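Local structure of putative branched chain amino acid ABC transporter, periplasmic amino acid-binding protein (Brucella ovis, 4XFK) at residues A139-T144 against Y166-D171; E186-T191 against A211-V216; P203-I208 against S233-K238. The protein probably serves as the periplasmic substrate-binding component of an ABC transport system that takes up branched-chain and related amino acids. The protein carries 1 engineered substitution. All blocks are in the same frame, centred on the assembly; numbering follows the deposited sequence.

Interaction 1: A139-T144 against Y166-D171; sequences AIRFKT and YSWGVD. Engineered in segment 139-144: Arg-141 (natural residue His). With ACT (acetate ion), chain B.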
loop_
_atom_site.group_PDB
_atom_site.type_symbol
_atom_site.label_atom_id
_atom_site.label_comp_id
_atom_site.label_asym_id
_atom_site.label_seq_id
_atom_site.Cartn_x
_atom_site.Cartn_y
_atom_site.Cartn_z
ATOM N N ALA A 139 5.099 7.755 -6.093
ATOM C CA ALA A 139 4.689 8.877 -6.934
ATOM C C ALA A 139 3.226 9.233 -6.707
ATOM O O ALA A 139 2.875 10.402 -6.546
ATOM C CB ALA A 139 4.956 8.575 -8.409
ATOM N N ILE A 140 2.370 8.221 -6.686
ATOM C CA ILE A 140 0.953 8.454 -6.463
ATOM C C ILE A 140 0.713 9.043 -5.066
ATOM O O ILE A 140 -0.029 10.021 -4.917
ATOM C CB ILE A 140 0.141 7.152 -6.638
ATOM C CG1 ILE A 140 0.272 6.625 -8.079
ATOM C CG2 ILE A 140 -1.311 7.371 -6.239
ATOM C CD1 ILE A 140 -0.315 5.228 -8.284
ATOM N N ARG A 141 1.333 8.447 -4.046
ATOM C CA ARG A 141 1.167 8.931 -2.676
ATOM C C ARG A 141 1.515 10.414 -2.550
ATOM O O ARG A 141 0.748 11.206 -1.989
ATOM C CB ARG A 141 2.055 8.152 -1.700
ATOM C CG ARG A 141 1.653 6.710 -1.433
ATOM C CD ARG A 141 0.390 6.560 -0.614
ATOM N NE ARG A 141 0.252 5.163 -0.214
ATOM C CZ ARG A 141 -0.744 4.682 0.525
ATOM N NH1 ARG A 141 -1.696 5.487 0.976
ATOM N NH2 ARG A 141 -0.788 3.387 0.810
ATOM N N PHE A 142 2.689 10.789 -3.051
ATOM C CA PHE A 142 3.219 12.102 -2.707
ATOM C C PHE A 142 2.806 13.229 -3.629
ATOM O O PHE A 142 2.714 14.370 -3.194
ATOM C CB PHE A 142 4.698 12.032 -2.305
ATOM C CG PHE A 142 4.852 11.400 -0.964
ATOM C CD1 PHE A 142 4.741 12.170 0.189
ATOM C CD2 PHE A 142 4.936 10.018 -0.843
ATOM C CE1 PHE A 142 4.786 11.583 1.439
ATOM C CE2 PHE A 142 4.974 9.417 0.412
ATOM C CZ PHE A 142 4.882 10.198 1.551
ATOM N N LYS A 143 2.470 12.911 -4.873
ATOM C CA LYS A 143 1.807 13.875 -5.737
ATOM C C LYS A 143 0.437 14.207 -5.163
ATOM O O LYS A 143 0.080 15.372 -4.992
ATOM C CB LYS A 143 1.629 13.305 -7.141
ATOM C CG LYS A 143 0.644 14.100 -7.982
ATOM C CD LYS A 143 0.246 13.369 -9.262
ATOM C CE LYS A 143 -0.759 12.242 -9.009
ATOM N NZ LYS A 143 -0.110 10.929 -8.732
ATOM N N THR A 144 -0.345 13.166 -4.856
ATOM C CA THR A 144 -1.704 13.413 -4.380
ATOM C C THR A 144 -1.754 14.124 -3.030
ATOM O O THR A 144 -2.570 15.028 -2.854
ATOM C CB THR A 144 -2.616 12.148 -4.373
ATOM O OG1 THR A 144 -2.068 11.145 -3.512
ATOM C CG2 THR A 144 -2.793 11.575 -5.779
ATOM N N TYR A 166 15.924 3.171 2.730
ATOM C CA TYR A 166 15.832 1.999 1.855
ATOM C C TYR A 166 15.038 2.424 0.628
ATOM O O TYR A 166 14.644 3.590 0.529
ATOM C CB TYR A 166 15.226 0.767 2.553
ATOM C CG TYR A 166 13.735 0.763 2.837
ATOM C CD1 TYR A 166 13.174 1.621 3.778
ATOM C CD2 TYR A 166 12.897 -0.158 2.207
ATOM C CE1 TYR A 166 11.816 1.582 4.068
ATOM C CE2 TYR A 166 11.541 -0.203 2.483
ATOM C CZ TYR A 166 11.003 0.669 3.415
ATOM O OH TYR A 166 9.657 0.630 3.712
ATOM N N SER A 167 14.806 1.503 -0.306
ATOM C CA SER A 167 14.234 1.860 -1.608
ATOM C C SER A 167 13.001 2.754 -1.484
ATOM O O SER A 167 12.901 3.782 -2.156
ATOM C CB SER A 167 13.917 0.616 -2.444
ATOM O OG SER A 167 12.969 -0.192 -1.785
ATOM N N TRP A 168 12.077 2.379 -0.602
ATOM C CA TRP A 168 10.840 3.136 -0.436
ATOM C C TRP A 168 11.080 4.591 -0.015
ATOM O O TRP A 168 10.563 5.523 -0.638
ATOM C CB TRP A 168 9.923 2.430 0.573
ATOM C CG TRP A 168 8.867 3.324 1.154
ATOM C CD1 TRP A 168 8.779 3.744 2.453
ATOM C CD2 TRP A 168 7.755 3.915 0.466
ATOM N NE1 TRP A 168 7.682 4.550 2.619
ATOM C CE2 TRP A 168 7.038 4.676 1.416
ATOM C CE3 TRP A 168 7.309 3.892 -0.861
ATOM C CZ2 TRP A 168 5.890 5.402 1.086
ATOM C CZ3 TRP A 168 6.161 4.607 -1.184
ATOM C CH2 TRP A 168 5.468 5.354 -0.216
ATOM N N GLY A 169 11.858 4.787 1.042
ATOM C CA GLY A 169 12.079 6.123 1.562
ATOM C C GLY A 169 12.855 7.013 0.612
ATOM O O GLY A 169 12.598 8.217 0.519
ATOM N N VAL A 170 13.817 6.425 -0.086
ATOM C CA VAL A 170 14.562 7.137 -1.110
ATOM C C VAL A 170 13.610 7.599 -2.215
ATOM O O VAL A 170 13.699 8.736 -2.674
ATOM C CB VAL A 170 15.682 6.239 -1.658
ATOM C CG1 VAL A 170 16.301 6.827 -2.926
ATOM C CG2 VAL A 170 16.739 6.034 -0.579
ATOM N N ASP A 171 12.684 6.729 -2.619
ATOM C CA ASP A 171 11.717 7.108 -3.642
ATOM C C ASP A 171 10.806 8.244 -3.176
ATOM O O ASP A 171 10.452 9.128 -3.968
ATOM C CB ASP A 171 10.849 5.916 -4.054
ATOM C CG ASP A 171 11.585 4.903 -4.909
ATOM O OD1 ASP A 171 12.636 5.231 -5.490
ATOM O OD2 ASP A 171 11.083 3.768 -5.017
HETATM C C ACT B . 7.142 -0.156 1.583
HETATM O O ACT B . 8.263 -0.622 1.895
HETATM O OXT ACT B . 6.698 -0.472 0.455
HETATM C CH3 ACT B . 6.383 0.725 2.525
#

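Interaction 2: E186-T191 against A211-V216; sequences EVVDKT and ANVDTV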
loop_
_atom_site.group_PDB
_atom_site.type_symbol
_atom_site.label_atom_id
_atom_site.label_comp_id
_atom_site.label_asym_id
_atom_site.label_seq_id
_atom_site.Cartn_x
_atom_site.Cartn_y
_atom_site.Cartn_z
ATOM N N GLU A 186 9.454 24.686 -1.101
ATOM C CA GLU A 186 10.889 24.497 -1.109
ATOM C C GLU A 186 11.222 23.415 -0.101
ATOM O O GLU A 186 10.774 23.473 1.046
ATOM C CB GLU A 186 11.604 25.794 -0.739
ATOM C CG GLU A 186 13.120 25.673 -0.720
ATOM C CD GLU A 186 13.813 26.917 -0.206
ATOM O OE1 GLU A 186 13.228 28.020 -0.284
ATOM O OE2 GLU A 186 14.954 26.780 0.278
ATOM N N VAL A 187 11.994 22.423 -0.528
ATOM C CA VAL A 187 12.488 21.422 0.401
ATOM C C VAL A 187 13.703 22.026 1.101
ATOM O O VAL A 187 14.830 21.965 0.598
ATOM C CB VAL A 187 12.823 20.087 -0.301
ATOM C CG1 VAL A 187 13.261 19.047 0.712
ATOM C CG2 VAL A 187 11.603 19.578 -1.066
ATOM N N VAL A 188 13.448 22.647 2.250
ATOM C CA VAL A 188 14.461 23.405 2.985
ATOM C C VAL A 188 15.578 22.498 3.477
ATOM O O VAL A 188 16.758 22.861 3.447
ATOM C CB VAL A 188 13.828 24.125 4.195
ATOM C CG1 VAL A 188 14.898 24.731 5.095
ATOM C CG2 VAL A 188 12.855 25.190 3.725
ATOM N N ASP A 189 15.197 21.313 3.940
ATOM C CA ASP A 189 16.164 20.359 4.443
ATOM C C ASP A 189 15.552 18.976 4.316
ATOM O O ASP A 189 14.340 18.841 4.147
ATOM C CB ASP A 189 16.525 20.689 5.899
ATOM C CG ASP A 189 17.849 20.090 6.331
ATOM O OD1 ASP A 189 18.539 19.478 5.488
ATOM O OD2 ASP A 189 18.208 20.245 7.522
ATOM N N LYS A 190 16.394 17.954 4.352
ATOM C CA LYS A 190 15.918 16.587 4.215
ATOM C C LYS A 190 16.835 15.610 4.929
ATOM O O LYS A 190 18.016 15.890 5.146
ATOM C CB LYS A 190 15.760 16.209 2.739
ATOM C CG LYS A 190 17.041 16.265 1.933
ATOM C CD LYS A 190 16.748 16.288 0.440
ATOM C CE LYS A 190 17.989 16.661 -0.353
ATOM N NZ LYS A 190 17.696 16.787 -1.810
ATOM N N THR A 191 16.275 14.462 5.290
ATOM C CA THR A 191 16.973 13.447 6.063
ATOM C C THR A 191 16.547 12.058 5.618
ATOM O O THR A 191 15.359 11.806 5.416
ATOM C CB THR A 191 16.585 13.546 7.553
ATOM O OG1 THR A 191 17.137 14.740 8.108
ATOM C CG2 THR A 191 17.072 12.328 8.346
ATOM N N ALA A 211 14.402 24.119 10.661
ATOM C CA ALA A 211 14.167 24.381 9.247
ATOM C C ALA A 211 13.000 25.334 9.019
ATOM O O ALA A 211 12.804 25.818 7.905
ATOM C CB ALA A 211 13.956 23.079 8.493
ATOM N N ASN A 212 12.224 25.585 10.073
ATOM C CA ASN A 212 11.106 26.524 10.013
ATOM C C ASN A 212 10.148 26.198 8.869
ATOM O O ASN A 212 9.958 26.998 7.951
ATOM C CB ASN A 212 11.629 27.960 9.905
ATOM C CG ASN A 212 10.523 28.991 9.932
ATOM O OD1 ASN A 212 9.476 28.783 10.547
ATOM N ND2 ASN A 212 10.740 30.107 9.245
ATOM N N VAL A 213 9.558 25.010 8.923
ATOM C CA VAL A 213 8.735 24.529 7.826
ATOM C C VAL A 213 7.253 24.450 8.177
ATOM O O VAL A 213 6.868 24.395 9.341
ATOM C CB VAL A 213 9.219 23.146 7.335
ATOM C CG1 VAL A 213 10.647 23.240 6.798
ATOM C CG2 VAL A 213 9.124 22.104 8.450
ATOM N N ASP A 214 6.426 24.431 7.141
ATOM C CA ASP A 214 4.990 24.299 7.308
ATOM C C ASP A 214 4.550 22.839 7.220
ATOM O O ASP A 214 3.575 22.426 7.861
ATOM C CB ASP A 214 4.294 25.138 6.239
ATOM C CG ASP A 214 4.859 26.545 6.164
ATOM O OD1 ASP A 214 4.730 27.263 7.173
ATOM O OD2 ASP A 214 5.450 26.927 5.124
ATOM N N THR A 215 5.284 22.060 6.435
ATOM C CA THR A 215 4.901 20.688 6.128
ATOM C C THR A 215 6.113 19.791 6.262
ATOM O O THR A 215 7.213 20.157 5.848
ATOM C CB THR A 215 4.391 20.586 4.684
ATOM O OG1 THR A 215 3.357 21.554 4.480
ATOM C CG2 THR A 215 3.850 19.192 4.387
ATOM N N VAL A 216 5.909 18.616 6.849
ATOM C CA VAL A 216 6.934 17.581 6.902
ATOM C C VAL A 216 6.447 16.382 6.092
ATOM O O VAL A 216 5.523 15.685 6.508
ATOM C CB VAL A 216 7.231 17.138 8.345
ATOM C CG1 VAL A 216 8.317 16.062 8.343
ATOM C CG2 VAL A 216 7.636 18.342 9.198
#

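Interaction 3: P203-I208 against S233-K238; sequences PYVAKI and SGAGLK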
loop_
_atom_site.group_PDB
_atom_site.type_symbol
_atom_site.label_atom_id
_atom_site.label_comp_id
_atom_site.label_asym_id
_atom_site.label_seq_id
_atom_site.Cartn_x
_atom_site.Cartn_y
_atom_site.Cartn_z
ATOM N N PRO A 203 16.114 14.283 18.348
ATOM C CA PRO A 203 17.080 15.095 17.591
ATOM C C PRO A 203 16.613 15.404 16.168
ATOM O O PRO A 203 16.979 16.435 15.592
ATOM C CB PRO A 203 18.329 14.211 17.541
ATOM C CG PRO A 203 18.168 13.250 18.652
ATOM C CD PRO A 203 16.711 13.017 18.813
ATOM N N TYR A 204 15.807 14.515 15.599
ATOM C CA TYR A 204 15.271 14.735 14.261
ATOM C C TYR A 204 14.187 15.804 14.278
ATOM O O TYR A 204 14.112 16.652 13.383
ATOM C CB TYR A 204 14.753 13.418 13.674
ATOM C CG TYR A 204 15.873 12.433 13.446
ATOM C CD1 TYR A 204 16.602 12.449 12.262
ATOM C CD2 TYR A 204 16.233 11.516 14.430
ATOM C CE1 TYR A 204 17.639 11.568 12.051
ATOM C CE2 TYR A 204 17.277 10.631 14.229
ATOM C CZ TYR A 204 17.974 10.663 13.038
ATOM O OH TYR A 204 19.009 9.787 12.839
ATOM N N VAL A 205 13.355 15.770 15.312
ATOM C CA VAL A 205 12.352 16.804 15.495
ATOM C C VAL A 205 13.027 18.170 15.678
ATOM O O VAL A 205 12.566 19.174 15.137
ATOM C CB VAL A 205 11.386 16.448 16.647
ATOM C CG1 VAL A 205 10.481 17.616 16.987
ATOM C CG2 VAL A 205 10.557 15.226 16.255
ATOM N N ALA A 206 14.152 18.202 16.389
ATOM C CA ALA A 206 14.912 19.447 16.552
ATOM C C ALA A 206 15.399 19.999 15.201
ATOM O O ALA A 206 15.348 21.205 14.957
ATOM C CB ALA A 206 16.083 19.238 17.508
ATOM N N LYS A 207 15.864 19.110 14.326
ATOM C CA LYS A 207 16.298 19.508 12.985
ATOM C C LYS A 207 15.134 20.082 12.172
ATOM O O LYS A 207 15.290 21.085 11.464
ATOM C CB LYS A 207 16.921 18.325 12.238
ATOM N N ILE A 208 13.970 19.449 12.288
ATOM C CA ILE A 208 12.767 19.923 11.614
ATOM C C ILE A 208 12.380 21.308 12.125
ATOM O O ILE A 208 12.063 22.210 11.344
ATOM C CB ILE A 208 11.612 18.929 11.798
ATOM C CG1 ILE A 208 11.922 17.647 11.027
ATOM C CG2 ILE A 208 10.289 19.531 11.327
ATOM C CD1 ILE A 208 11.008 16.487 11.367
ATOM N N SER A 233 5.072 15.356 19.293
ATOM C CA SER A 233 4.114 15.755 20.318
ATOM C C SER A 233 4.818 16.315 21.555
ATOM O O SER A 233 4.437 17.365 22.078
ATOM C CB SER A 233 3.231 14.570 20.711
ATOM O OG SER A 233 2.245 14.971 21.646
ATOM N N GLY A 234 5.850 15.622 22.022
ATOM C CA GLY A 234 6.606 16.080 23.175
ATOM C C GLY A 234 7.239 17.446 22.977
ATOM O O GLY A 234 7.396 18.201 23.938
ATOM N N ALA A 235 7.597 17.765 21.734
ATOM C CA ALA A 235 8.258 19.026 21.405
ATOM C C ALA A 235 7.266 20.137 21.065
ATOM O O ALA A 235 7.654 21.292 20.891
ATOM C CB ALA A 235 9.225 18.821 20.241
ATOM N N GLY A 236 5.987 19.791 20.965
ATOM C CA GLY A 236 4.976 20.755 20.558
ATOM C C GLY A 236 5.167 21.239 19.131
ATOM O O GLY A 236 4.914 22.406 18.819
ATOM N N LEU A 237 5.609 20.338 18.258
ATOM C CA LEU A 237 5.892 20.687 16.869
ATOM C C LEU A 237 4.691 21.335 16.204
ATOM O O LEU A 237 3.565 20.844 16.324
ATOM C CB LEU A 237 6.298 19.444 16.084
ATOM C CG LEU A 237 6.633 19.659 14.608
ATOM C CD1 LEU A 237 7.983 20.353 14.445
ATOM C CD2 LEU A 237 6.604 18.329 13.861
ATOM N N LYS A 238 4.937 22.442 15.510
ATOM C CA LYS A 238 3.865 23.196 14.865
ATOM C C LYS A 238 3.593 22.756 13.429
ATOM O O LYS A 238 2.449 22.828 12.966
ATOM C CB LYS A 238 4.159 24.697 14.916
ATOM C CG LYS A 238 4.156 25.260 16.329
ATOM C CD LYS A 238 4.142 26.777 16.324
ATOM C CE LYS A 238 4.022 27.333 17.734
ATOM N NZ LYS A 238 2.851 26.751 18.460
#

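Interaction 1: A139-T144 against Y166-D171
In the leucine-binding-protein fold, the starts of helices 138-152 and 167-184 converge beside a pocket that here holds an acetate ion, probably from the crystallisation liquor. The contact between 139-144 and 166-171 runs through the far end of one indole. Trp-168 CH2 approaches Phe-142 CE2 at 4.1 Å, and the two side chains cross at about a right angle. Relative to the phenyl ring, CH2 arrives at the edge, close to the ring plane; relative to the indole, CE2 comes in obliquely, so the pair is not a parallel stack. Arg-141, an engineered residue where the natural sequence has histidine, meets the indole with the aliphatic part of its side chain: its CG lies 4.2 Å from Trp-168 CH2, near the indole plane and at its edge. Its guanidinium group is used otherwise, in a salt bridge from NE to Glu-118 and a hydrogen bond from NH1 to the carbonyl of Ser-265.

The indole gets its reach from the first torsion of Trp-168, which sets CG opposite the backbone N (chi1 161°) and carries the six-membered ring to the other helix. The indole nitrogen, NE1, is hydrogen-bonded to Gly-219 O, which pins the ring's rotation. The acetate methyl carbon CH3 sits 3.8 Å above one face of Trp-168, offset toward the rim, while Tyr-166 OH donates a 2.6 Å hydrogen bond to acetate O. Ser-88 and the backbone N of Glu-118 also bond the ion.

No hydrogen bond joins the two segments. Carbon meets carbon at the six-membered end of the indole, while its face and the tyrosine hydroxyl offer a methyl group and a carboxylate complementary surroundings, consistent with a site for small carboxylates such as amino acids.

Interaction 2: E186-T191 against A211-V216
Val-188 turns its CG1 opposite its own backbone N (chi1 171°), and this rotation directs that methyl at Ala-211. CG1 lies 3.9 Å from Ala-211 CB and, at 3.7 Å, also touches the carbonyl oxygen Ala-211 O. The branching carbon is used as well: Val-188 CB stands 4.2 Å from Val-213 CG1, so one valine meets the residues on both sides of Asn-212. Asp-189 adds a looser touch through its methylene, with CB 4.4 Å from Ala-211 CB.

The valine's position goes with a local departure from extended geometry. Its phi and psi are helical within strand 186-193, and the CB bonds of both Val-188 and its successor Asp-189 point toward 211-216. At Asp-189 the carboxylate bends back to its own strand, where Lys-190 N donates to OD1 over 2.9 Å. That bond is bent, at 137° at the hydrogen, and meets OD1 from above the carboxylate plane.

Opposite the strand, the chain leaves helix 202-210 and turns at Asn-212, whose phi is positive, before entering strand 215-218. This is the return from helix to strand in a beta-alpha-beta crossover. Strand 158-164 lies between the two strands in the parallel sheet and pairs with each, and Arg-158 at its start donates NH2 to Ala-211 O and NE to Asn-212 O.

No hydrogen bond links the two segments directly. Aliphatic carbons make most of the contacts across the end of the intervening strand, with one methyl also against the carbonyl oxygen of Ala-211, so cohesion here comes mainly from apolar packing. The turn's carbonyls are gripped by Arg-158, and the valine methyl beside Ala-211 O can help to shield that bonded oxygen from water.

Interaction 3: P203-I208 against S233-K238
Ile-208 and Leu-237 cross at about a right angle, with the branch methyl of one meeting a terminal methyl of the other: Ile-208 CG2 lies 4.0 Å from Leu-237 CD1. The isoleucine presents this methyl because CG2, rather than CG1, stands opposite its backbone N, which leaves CG1 beside that nitrogen, with CD1 extended beyond it. One helical turn earlier, Val-205 also points its CB bond toward the other segment. Its CG1 comes within 3.7 Å of Ala-235 CB, the tightest approach of the contact, and reaches Leu-237 CD1 more loosely at 4.5 Å. The leucine methyl thus touches both aliphatic residues of the helix, and the three-residue spacing from Val-205 to Ile-208 puts them on the same helical face.

These residues join neighbouring helices of an alternating alpha/beta domain of the periplasmic binding protein fold, 202-210 and 223-235, connected through strand 215-218. The second helix ends in a Schellman motif. Gly-236 takes a positive phi (65°), with its N bonded back to Ser-233 O at 3.1 Å, and Leu-237 itself is extended (phi/psi -55°/133°). This reversal lets residues on both sides of the glycine, Ala-235 just before it and Leu-237 just after, turn their CB bonds toward the helix of Val-205. Further along helix 223-235, Leu-228 and Ala-231 continue the cover over Val-205, while Tyr-160 of strand 158-164 touches Ile-208 from the sheet.

How the interactions relate
Interactions 2 and 3 form one neighbourhood, their centres 12 Å apart, and share helix 202-210: its end leads into the turn of interaction 2, and its side carries interaction 3. They join at Ile-208, whose CG2 lies 3.6 Å from Val-216 CG2. Interaction 1 stands separate, about 16 Å from interaction 2 between centres, although helix 167-184 runs directly into strand 186-193. It is also nearest the chain's centre; its three touching residues are all buried, and it lies beside a bound anion. Interaction 2 is only partly buried, whereas three of the four touching residues in interaction 3 are buried. Both rely on aliphatic contacts, strand to turn in one and helix to helix end in the other.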